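Local coordinates for protein geranyltranstransferase (Thermotoga neapolitana, PDB 4WK5) that probably transfers prenyl groups as a magnesium-dependent member of the FPP/GGPP synthase family in isoprene biosynthesis, at residues A[152-156]-A[184-189]; A[145-149]-A[192-196]. One frame throughout, in Å; residues are numbered along the deposited sequence.

Contact 1. Residues A[152-156]-A[184-189]; sequences TAYKL and FKTGAL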
ATOM      1  N   THR A 152      -8.502   7.572  -1.757  1.00 16.93           N
ATOM      2  CA  THR A 152      -9.415   6.491  -2.136  1.00 14.16           C
ATOM      3  C   THR A 152      -8.980   5.180  -1.507  1.00 15.53           C
ATOM      4  O   THR A 152      -9.800   4.424  -1.007  1.00 15.80           O
ATOM      5  CB  THR A 152      -9.500   6.357  -3.667  1.00 19.01           C
ATOM      6  OG1 THR A 152     -10.074   7.563  -4.189  1.00 19.62           O
ATOM      7  CG2 THR A 152     -10.379   5.169  -4.090  1.00 20.74           C
ATOM      8  N   ALA A 153      -7.675   4.914  -1.548  1.00 14.07           N
ATOM      9  CA  ALA A 153      -7.135   3.678  -1.001  1.00 13.48           C
ATOM     10  C   ALA A 153      -7.443   3.552   0.480  1.00 15.34           C
ATOM     11  O   ALA A 153      -7.851   2.499   0.957  1.00 15.03           O
ATOM     12  CB  ALA A 153      -5.607   3.624  -1.228  1.00 14.33           C
ATOM     13  N   TYR A 154      -7.219   4.638   1.220  1.00 15.03           N
ATOM     14  CA  TYR A 154      -7.462   4.591   2.649  1.00 20.39           C
ATOM     15  C   TYR A 154      -8.958   4.417   2.954  1.00 18.37           C
ATOM     16  O   TYR A 154      -9.313   3.664   3.852  1.00 15.31           O
ATOM     17  CB  TYR A 154      -6.914   5.843   3.322  1.00 16.70           C
ATOM     18  CG  TYR A 154      -6.934   5.728   4.824  1.00 16.63           C
ATOM     19  CD1 TYR A 154      -6.138   4.782   5.476  1.00 17.71           C
ATOM     20  CD2 TYR A 154      -7.768   6.530   5.590  1.00 20.42           C
ATOM     21  CE1 TYR A 154      -6.162   4.656   6.865  1.00 22.08           C
ATOM     22  CE2 TYR A 154      -7.790   6.417   6.975  1.00 21.15           C
ATOM     23  CZ  TYR A 154      -6.989   5.476   7.600  1.00 22.11           C
ATOM     24  OH  TYR A 154      -7.012   5.366   8.976  1.00 21.52           O
ATOM     25  N   LYS A 155      -9.819   5.111   2.215  1.00 17.44           N
ATOM     26  CA  LYS A 155     -11.270   4.902   2.348  1.00 15.15           C
ATOM     27  C   LYS A 155     -11.682   3.446   2.107  1.00 19.23           C
ATOM     28  O   LYS A 155     -12.486   2.873   2.850  1.00 18.39           O
ATOM     29  CB  LYS A 155     -12.032   5.815   1.381  1.00 18.45           C
ATOM     30  CG  LYS A 155     -12.265   7.212   1.929  1.00 31.93           C
ATOM     31  CD  LYS A 155     -13.297   7.966   1.087  1.00 39.60           C
ATOM     32  CE  LYS A 155     -13.518   9.379   1.614  1.00 53.97           C
ATOM     33  NZ  LYS A 155     -14.294  10.222   0.658  1.00 53.32           N
ATOM     34  N   LEU A 156     -11.125   2.841   1.065  1.00 15.11           N
ATOM     35  CA  LEU A 156     -11.418   1.450   0.756  1.00 15.96           C
ATOM     36  C   LEU A 156     -11.012   0.515   1.905  1.00 16.19           C
ATOM     37  O   LEU A 156     -11.753  -0.415   2.255  1.00 16.38           O
ATOM     38  CB  LEU A 156     -10.715   1.063  -0.561  1.00 15.78           C
ATOM     39  CG  LEU A 156     -11.332   1.751  -1.794  1.00 23.24           C
ATOM     40  CD1 LEU A 156     -10.367   1.697  -2.985  1.00 24.72           C
ATOM     41  CD2 LEU A 156     -12.699   1.147  -2.183  1.00 32.24           C
ATOM     42  N   PHE A 184     -17.744   3.307   1.345  1.00 18.15           N
ATOM     43  CA  PHE A 184     -16.296   3.253   1.512  1.00 19.71           C
ATOM     44  C   PHE A 184     -15.671   2.036   0.830  1.00 18.02           C
ATOM     45  O   PHE A 184     -14.643   2.143   0.144  1.00 18.52           O
ATOM     46  CB  PHE A 184     -15.918   3.223   2.995  1.00 18.49           C
ATOM     47  CG  PHE A 184     -15.868   4.584   3.655  1.00 21.80           C
ATOM     48  CD1 PHE A 184     -16.593   5.651   3.157  1.00 35.43           C
ATOM     49  CD2 PHE A 184     -15.054   4.781   4.755  1.00 22.24           C
ATOM     50  CE1 PHE A 184     -16.535   6.898   3.775  1.00 40.40           C
ATOM     51  CE2 PHE A 184     -14.986   6.032   5.379  1.00 26.44           C
ATOM     52  CZ  PHE A 184     -15.727   7.084   4.885  1.00 33.85           C
ATOM     53  N   LYS A 185     -16.278   0.869   1.022  1.00 15.56           N
ATOM     54  CA  LYS A 185     -15.651  -0.379   0.585  1.00 17.91           C
ATOM     55  C   LYS A 185     -15.695  -0.600  -0.926  1.00 19.47           C
ATOM     56  O   LYS A 185     -14.781  -1.214  -1.505  1.00 20.95           O
ATOM     57  CB  LYS A 185     -16.317  -1.558   1.304  1.00 23.03           C
ATOM     58  CG  LYS A 185     -15.799  -2.937   0.932  1.00 34.82           C
ATOM     59  CD  LYS A 185     -16.820  -3.992   1.366  1.00 41.26           C
ATOM     60  CE  LYS A 185     -16.500  -5.365   0.801  1.00 56.28           C
ATOM     61  NZ  LYS A 185     -15.186  -5.869   1.267  1.00 59.49           N
ATOM     62  N   THR A 186     -16.757  -0.107  -1.560  1.00 18.49           N
ATOM     63  CA  THR A 186     -16.981  -0.328  -2.985  1.00 16.86           C
ATOM     64  C   THR A 186     -17.172   0.990  -3.744  1.00 22.77           C
ATOM     65  O   THR A 186     -16.606   1.193  -4.827  1.00 20.12           O
ATOM     66  CB  THR A 186     -18.217  -1.225  -3.210  1.00 21.38           C
ATOM     67  OG1 THR A 186     -18.028  -2.448  -2.487  1.00 21.17           O
ATOM     68  CG2 THR A 186     -18.411  -1.533  -4.700  1.00 23.29           C
ATOM     69  N   GLY A 187     -17.954   1.892  -3.164  1.00 19.19           N
ATOM     70  CA  GLY A 187     -18.223   3.180  -3.787  1.00 17.65           C
ATOM     71  C   GLY A 187     -16.978   4.000  -4.090  1.00 19.54           C
ATOM     72  O   GLY A 187     -16.866   4.595  -5.169  1.00 20.12           O
ATOM     73  N   ALA A 188     -16.040   4.037  -3.147  1.00 17.75           N
ATOM     74  CA  ALA A 188     -14.901   4.944  -3.290  1.00 19.73           C
ATOM     75  C   ALA A 188     -14.067   4.622  -4.540  1.00 17.19           C
ATOM     76  O   ALA A 188     -13.616   5.538  -5.240  1.00 17.41           O
ATOM     77  CB  ALA A 188     -14.016   4.913  -2.020  1.00 20.09           C
ATOM     78  N   LEU A 189     -13.872   3.339  -4.841  1.00 18.09           N
ATOM     79  CA  LEU A 189     -13.025   3.006  -5.982  1.00 17.65           C
ATOM     80  C   LEU A 189     -13.768   3.289  -7.290  1.00 17.71           C
ATOM     81  O   LEU A 189     -13.157   3.718  -8.271  1.00 18.64           O
ATOM     82  CB  LEU A 189     -12.557   1.547  -5.942  1.00 19.27           C
ATOM     83  CG  LEU A 189     -11.489   1.140  -6.972  1.00 19.79           C
ATOM     84  CD1 LEU A 189     -10.284   2.079  -6.942  1.00 20.13           C
ATOM     85  CD2 LEU A 189     -11.037  -0.294  -6.656  1.00 19.30           C
TER
HETATM   86  O   HOH W   1     -12.804   8.108  -4.412  1.00 26.34           O
HETATM   87  O   HOH W   2     -12.591  -2.000   0.051  1.00 66.99           O
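Leu-156 sets its CD2 methyl against the carbonyls of 184-189, 3.2 Å from both Phe-184 O and Lys-185 O, and also touches the CB of Ala-188. Its other methyl packs beside Leu-189, CD1 to CB at 3.7 Å, the two leucine side chains crossing nearly at right angles. The backbone follows: Leu-156 CA makes a CA-H...O contact of 3.4 Å with Phe-184 O, the angle at the hydrogen being 155°. These carbonyls lie where the helix widens into a pi-type turn at 184-187. Shortening Leu-156 to an alanine removes both methyls and is likely to leave Ala-188 CB and Leu-189 CB without their partners and a gap between the helices.

The aliphatic chain of Lys-155, extended beyond CG, lays CD over one face of the Phe-184 ring, 4.3 Å from CE1. One turn before Leu-156, Thr-152 has OG1 beside the backbone N (chi1 -64°), which directs CG2 at Ala-188 O, 3.5 Å away. Its OG1 bonds to Glu-148 O and also accepts from a water that donates to Ala-188 O. A second water joins Leu-156 O to Lys-185 O, 2.8 Å from each.

The segments belong to helices 143-166 and 175-201, an antiparallel pair (159°, axes 8.3 Å apart) in the buried interior of the helical isoprenoid synthase fold. Lys-185 forms a salt bridge with Glu-160, and Phe-184 meets the ring of Phe-40 of the second subunit. Helix 75-96 packs against the pair through Phe-88 on Leu-156 and Val-85 on Leu-189.

Contact 2. Residues A[145-149]-A[192-196]; sequences LFEEF and FCFSA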
ATOM      1  N   LEU A 145      -3.933  13.797  -8.742  1.00 22.54           N
ATOM      2  CA  LEU A 145      -4.307  12.395  -8.959  1.00 22.87           C
ATOM      3  C   LEU A 145      -3.708  11.472  -7.890  1.00 23.55           C
ATOM      4  O   LEU A 145      -4.390  10.571  -7.380  1.00 20.95           O
ATOM      5  CB  LEU A 145      -3.885  11.924 -10.353  1.00 27.62           C
ATOM      6  CG  LEU A 145      -4.317  10.509 -10.735  1.00 35.82           C
ATOM      7  CD1 LEU A 145      -5.781  10.496 -11.127  1.00 34.33           C
ATOM      8  CD2 LEU A 145      -3.452   9.941 -11.855  1.00 37.15           C
ATOM      9  N   PHE A 146      -2.434  11.712  -7.566  0.56 22.06           N
ATOM     10  CA  PHE A 146      -1.734  10.966  -6.518  0.56 22.89           C
ATOM     11  C   PHE A 146      -2.525  11.037  -5.233  0.56 20.47           C
ATOM     12  O   PHE A 146      -2.816  10.025  -4.587  0.56 20.69           O
ATOM     13  CB  PHE A 146      -0.328  11.528  -6.250  0.56 25.92           C
ATOM     14  CG  PHE A 146       0.541  11.654  -7.465  0.56 20.29           C
ATOM     15  CD1 PHE A 146       0.253  10.966  -8.631  0.56 26.27           C
ATOM     16  CD2 PHE A 146       1.676  12.449  -7.422  0.56 23.58           C
ATOM     17  CE1 PHE A 146       1.066  11.085  -9.737  0.56 25.76           C
ATOM     18  CE2 PHE A 146       2.492  12.573  -8.523  0.56 27.23           C
ATOM     19  CZ  PHE A 146       2.184  11.893  -9.686  0.56 23.74           C
ATOM     20  N   GLU A 147      -2.858  12.268  -4.866  1.00 18.85           N
ATOM     21  CA  GLU A 147      -3.575  12.547  -3.629  1.00 21.89           C
ATOM     22  C   GLU A 147      -4.948  11.872  -3.627  1.00 19.27           C
ATOM     23  O   GLU A 147      -5.340  11.210  -2.653  1.00 20.69           O
ATOM     24  CB  GLU A 147      -3.714  14.065  -3.449  1.00 29.15           C
ATOM     25  CG  GLU A 147      -4.017  14.515  -2.037  1.00 46.44           C
ATOM     26  CD  GLU A 147      -3.932  16.029  -1.892  1.00 51.04           C
ATOM     27  OE1 GLU A 147      -3.022  16.638  -2.497  1.00 48.75           O
ATOM     28  OE2 GLU A 147      -4.777  16.605  -1.177  1.00 61.89           O
ATOM     29  N   GLU A 148      -5.662  12.003  -4.739  1.00 19.78           N
ATOM     30  CA  GLU A 148      -6.996  11.418  -4.844  1.00 19.95           C
ATOM     31  C   GLU A 148      -6.951   9.901  -4.751  1.00 18.40           C
ATOM     32  O   GLU A 148      -7.780   9.290  -4.078  1.00 19.95           O
ATOM     33  CB  GLU A 148      -7.662  11.843  -6.154  1.00 25.64           C
ATOM     34  CG  GLU A 148      -9.107  11.428  -6.293  1.00 35.11           C
ATOM     35  CD  GLU A 148     -10.049  12.285  -5.459  1.00 50.10           C
ATOM     36  OE1 GLU A 148      -9.617  13.350  -4.968  1.00 51.50           O
ATOM     37  OE2 GLU A 148     -11.223  11.893  -5.298  1.00 55.60           O
ATOM     38  N   PHE A 149      -5.982   9.292  -5.436  1.00 15.31           N
ATOM     39  CA  PHE A 149      -5.813   7.851  -5.350  1.00 14.31           C
ATOM     40  C   PHE A 149      -5.488   7.390  -3.928  1.00 17.68           C
ATOM     41  O   PHE A 149      -6.058   6.407  -3.437  1.00 16.58           O
ATOM     42  CB  PHE A 149      -4.714   7.372  -6.307  1.00 16.56           C
ATOM     43  CG  PHE A 149      -4.602   5.875  -6.372  1.00 18.85           C
ATOM     44  CD1 PHE A 149      -5.562   5.131  -7.049  1.00 19.97           C
ATOM     45  CD2 PHE A 149      -3.555   5.206  -5.747  1.00 19.37           C
ATOM     46  CE1 PHE A 149      -5.480   3.746  -7.123  1.00 20.51           C
ATOM     47  CE2 PHE A 149      -3.462   3.813  -5.823  1.00 16.33           C
ATOM     48  CZ  PHE A 149      -4.434   3.083  -6.519  1.00 18.02           C
ATOM     49  N   PHE A 192     -13.540   6.933  -7.967  1.00 18.04           N
ATOM     50  CA  PHE A 192     -12.238   7.268  -8.518  1.00 16.81           C
ATOM     51  C   PHE A 192     -12.186   6.943 -10.010  1.00 19.58           C
ATOM     52  O   PHE A 192     -11.554   7.675 -10.778  1.00 21.10           O
ATOM     53  CB  PHE A 192     -11.115   6.538  -7.767  1.00 17.21           C
ATOM     54  CG  PHE A 192      -9.740   6.870  -8.271  1.00 17.18           C
ATOM     55  CD1 PHE A 192      -9.101   8.037  -7.866  1.00 17.19           C
ATOM     56  CD2 PHE A 192      -9.087   6.022  -9.162  1.00 17.87           C
ATOM     57  CE1 PHE A 192      -7.823   8.344  -8.340  1.00 20.10           C
ATOM     58  CE2 PHE A 192      -7.816   6.326  -9.633  1.00 20.38           C
ATOM     59  CZ  PHE A 192      -7.187   7.483  -9.222  1.00 20.40           C
ATOM     60  N   CYS A 193     -12.862   5.872 -10.427  1.00 18.33           N
ATOM     61  CA  CYS A 193     -12.902   5.523 -11.855  1.00 17.67           C
ATOM     62  C   CYS A 193     -13.528   6.634 -12.687  1.00 20.80           C
ATOM     63  O   CYS A 193     -13.138   6.827 -13.827  1.00 21.00           O
ATOM     64  CB  CYS A 193     -13.666   4.222 -12.101  1.00 21.29           C
ATOM     65  SG  CYS A 193     -12.836   2.767 -11.455  1.00 22.60           S
ATOM     66  N   PHE A 194     -14.509   7.343 -12.124  1.00 22.24           N
ATOM     67  CA  PHE A 194     -15.087   8.528 -12.767  1.00 23.20           C
ATOM     68  C   PHE A 194     -14.229   9.786 -12.593  1.00 31.62           C
ATOM     69  O   PHE A 194     -14.043  10.553 -13.538  1.00 37.63           O
ATOM     70  CB  PHE A 194     -16.492   8.791 -12.207  1.00 25.64           C
ATOM     71  CG  PHE A 194     -17.555   7.904 -12.784  1.00 26.43           C
ATOM     72  CD1 PHE A 194     -18.198   8.256 -13.963  1.00 38.58           C
ATOM     73  CD2 PHE A 194     -17.943   6.742 -12.142  1.00 24.23           C
ATOM     74  CE1 PHE A 194     -19.185   7.447 -14.494  1.00 38.52           C
ATOM     75  CE2 PHE A 194     -18.932   5.929 -12.668  1.00 40.13           C
ATOM     76  CZ  PHE A 194     -19.555   6.283 -13.844  1.00 33.33           C
ATOM     77  N   SER A 195     -13.719   9.998 -11.382  1.00 25.00           N
ATOM     78  CA  SER A 195     -12.939  11.195 -11.047  1.00 29.54           C
ATOM     79  C   SER A 195     -11.638  11.314 -11.835  1.00 31.05           C
ATOM     80  O   SER A 195     -11.287  12.388 -12.338  1.00 30.04           O
ATOM     81  CB  SER A 195     -12.597  11.205  -9.548  1.00 33.28           C
ATOM     82  OG  SER A 195     -13.756  11.303  -8.751  1.00 45.19           O
ATOM     83  N   ALA A 196     -10.915  10.206 -11.922  1.00 24.89           N
ATOM     84  CA  ALA A 196      -9.556  10.223 -12.460  1.00 23.41           C
ATOM     85  C   ALA A 196      -9.484  10.728 -13.912  1.00 25.38           C
ATOM     86  O   ALA A 196      -8.639  11.568 -14.214  1.00 26.55           O
ATOM     87  CB  ALA A 196      -8.922   8.830 -12.340  1.00 24.58           C
TER
HETATM   88  O   HOH W   3     -12.623   9.925  -6.486  1.00 30.71           O
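Phe-192 is the hub of this contact, with 94 Å² of its surface buried, and its ring projects between Leu-145, Glu-148 and Phe-149 of the facing helix. CG stands anti to the backbone N (chi1 -179°), which carries the ring out toward that helix, the segment axes being 11.0 Å apart. Phe-149 turns an edge to one face of this ring in a tilted edge-to-face pair, with centroids 5.3 Å apart and planes at 62°. CD1 of Phe-149 leads that edge, 3.6 Å from Phe-192 CZ. The backbone closes up here too, Phe-149 N lying 3.6 Å from Phe-192 CE1.

Leu-145, with 46 Å² buried, supplies one methyl to two partners. CD1 lies 3.8 Å from Phe-192 CZ, meeting the ring obliquely, and also rests against the CB of Ala-196. That CB in turn lies over a face of the Phe-192 ring, offset toward its rim, within the same helix.

The two segments run antiparallel at 171° on helices 143-166 and 175-201 of the all-helical isoprenoid synthase fold. Helix 75-96 packs against the same residues, Val-81 touching Leu-145 and Ala-196, and Val-85 touching Phe-192. Phe-149 also makes an edge-to-face pair with Phe-134.

Glu-148 brings its aliphatic part to the ring edge, CG lying 3.7 Å from Phe-192 CD1. The chain bends at chi2, and its carboxylate lies nearly coplanar with the ring. OE2 forms a salt bridge with Lys-209 on helix 206-229 and accepts a bond from a water, 2.7 Å away, that also donates to Ser-195 OG. Ser-195 OG is bonded in addition to Ala-191 O of its own helix.

Overall arrangement
Both contacts join helix 143-166 to helix 175-201 in antiparallel fashion, and contact 1 is nested inside the chain loop closed by contact 2. Their centres lie 11 Å apart, and they meet where Thr-152 OG1 comes 3.8 Å from Phe-192 CD1. Both are mainly buried, but contact 1 lies nearer the chain centre, about 8 Å against 13 Å, and buries 403 Å² against 252 Å². Closer axes in contact 1 go with methyls set against backbone carbonyls; in contact 2 the ring of Phe-192 spans the wider distance, with a charged Glu-148 beside it. One water in contact 1 joins two carbonyls, that in contact 2 two side chains. The second subunit touches both.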